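Local coordinates for glycosylation Associate Protein 1 (PDB 6OYC) that probably acts in the accessory Sec system, as one component of a Gap123 complex linked to protein glycosylation and secretion in Streptococcus agalactiae, at residues D169-A172 / E176-M179. Numbering follows the deposited sequence.
Sequences DYLA and ERIM
M179 lays its terminal methyl over one face of the Y170 ring, CE resting 3.7 Å from the ring centroid and 16° off its normal, a CH-pi contact. SD stands farther out and oblique, making this a Met-aromatic pair as well. CG of M179 sits between its backbone N and carbonyl carbon (chi1 65°), and from there the extended chain runs out over the ring. The two backbones form the turn end of a hairpin with a classic beta bulge: I178 and M179 both stand opposite Y170. Y170 N donates to M179 O at 2.9 Å, while Y170 O accepts from I178 N at 2.8 Å. Past the bulge, A172 N reaches E176 O at 2.9 Å, and the same oxygen takes a CA-H...O contact from L171 CA. L171 and R177 share the other face of the sheet, CD2 of L171 packing 3.7 Å from R177 CA. The R177 chain runs out extended and then turns at chi3, which brings NH1 to 3.1 Å from D169 OD2 in a salt bridge. The donor comes from above the carboxylate plane and the bond is bent, 138° at the hydrogen; D169 OD1 has its own salt bridge to R180. The Y170 hydroxyl is hydrogen-bonded to E181, and its ring also meets Y55 edge-to-face. The hairpin belongs to the long antiparallel sheet, between strands 154-161 and 190-192, with M179 touching both V190 and I192. Helix 76-80 packs against the face that carries Y170 and M179, with F77 and I80 against M179 and I80 also against I178.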
loop_
_atom_site.group_PDB
_atom_site.type_symbol
_atom_site.label_atom_id
_atom_site.label_comp_id
_atom_site.label_asym_id
_atom_site.label_seq_id
_atom_site.Cartn_x
_atom_site.Cartn_y
_atom_site.Cartn_z
ATOM N N ASP A 169 11.974 1.013 23.635
ATOM C CA ASP A 169 13.413 1.252 23.580
ATOM C C ASP A 169 13.916 0.999 22.162
ATOM O O ASP A 169 13.767 -0.110 21.643
ATOM C CB ASP A 169 14.143 0.359 24.581
ATOM C CG ASP A 169 13.894 0.785 26.009
ATOM O OD1 ASP A 169 13.196 1.813 26.181
ATOM O OD2 ASP A 169 14.388 0.114 26.950
ATOM N N TYR A 170 14.509 2.019 21.536
ATOM C CA TYR A 170 15.061 1.874 20.198
ATOM C C TYR A 170 16.553 1.630 20.306
ATOM O O TYR A 170 17.253 2.355 21.020
ATOM C CB TYR A 170 14.813 3.107 19.335
ATOM C CG TYR A 170 13.373 3.469 19.056
ATOM C CD1 TYR A 170 12.575 4.054 20.045
ATOM C CD2 TYR A 170 12.823 3.290 17.779
ATOM C CE1 TYR A 170 11.256 4.425 19.778
ATOM C CE2 TYR A 170 11.495 3.651 17.499
ATOM C CZ TYR A 170 10.724 4.222 18.505
ATOM O OH TYR A 170 9.430 4.608 18.247
ATOM N N LEU A 171 17.040 0.634 19.576
ATOM C CA LEU A 171 18.380 0.103 19.767
ATOM C C LEU A 171 19.234 0.343 18.533
ATOM O O LEU A 171 18.726 0.497 17.418
ATOM C CB LEU A 171 18.336 -1.402 20.084
ATOM C CG LEU A 171 17.411 -1.870 21.229
ATOM C CD1 LEU A 171 17.517 -3.368 21.513
ATOM C CD2 LEU A 171 17.686 -1.094 22.506
ATOM N N ALA A 172 20.555 0.391 18.762
ATOM C CA ALA A 172 21.552 0.235 17.708
ATOM C C ALA A 172 21.827 -1.254 17.489
ATOM O O ALA A 172 21.457 -2.089 18.325
ATOM C CB ALA A 172 22.839 0.970 18.090
ATOM N N GLU A 176 22.830 -1.500 22.119
ATOM C CA GLU A 176 22.776 -0.306 22.966
ATOM C C GLU A 176 21.503 0.502 22.710
ATOM O O GLU A 176 21.110 0.737 21.565
ATOM C CB GLU A 176 24.000 0.592 22.716
ATOM C CG GLU A 176 24.103 1.716 23.736
ATOM C CD GLU A 176 25.296 2.634 23.518
ATOM O OE1 GLU A 176 25.811 2.703 22.372
ATOM O OE2 GLU A 176 25.709 3.295 24.501
ATOM N N ARG A 177 20.874 0.951 23.785
ATOM C CA ARG A 177 19.682 1.773 23.669
ATOM C C ARG A 177 20.044 3.197 23.260
ATOM O O ARG A 177 20.844 3.859 23.925
ATOM C CB ARG A 177 18.914 1.787 24.985
ATOM C CG ARG A 177 17.608 2.569 24.866
ATOM C CD ARG A 177 16.727 2.325 26.055
ATOM N NE ARG A 177 17.246 2.984 27.241
ATOM C CZ ARG A 177 17.288 2.422 28.443
ATOM N NH1 ARG A 177 16.834 1.188 28.601
ATOM N NH2 ARG A 177 17.780 3.096 29.486
ATOM N N ILE A 178 19.455 3.674 22.169
ATOM C CA ILE A 178 19.661 5.066 21.777
ATOM C C ILE A 178 18.638 5.977 22.426
ATOM O O ILE A 178 18.980 7.064 22.892
ATOM C CB ILE A 178 19.631 5.223 20.251
ATOM C CG1 ILE A 178 20.674 4.312 19.606
ATOM C CG2 ILE A 178 19.849 6.672 19.890
ATOM C CD1 ILE A 178 22.071 4.626 20.001
ATOM N N MET A 179 17.376 5.563 22.464
ATOM C CA MET A 179 16.357 6.413 23.065
ATOM C C MET A 179 15.190 5.553 23.516
ATOM O O MET A 179 14.974 4.447 23.011
ATOM C CB MET A 179 15.877 7.500 22.098
ATOM C CG MET A 179 15.171 6.930 20.891
ATOM S SD MET A 179 14.574 8.136 19.725
ATOM C CE MET A 179 13.936 7.054 18.455
#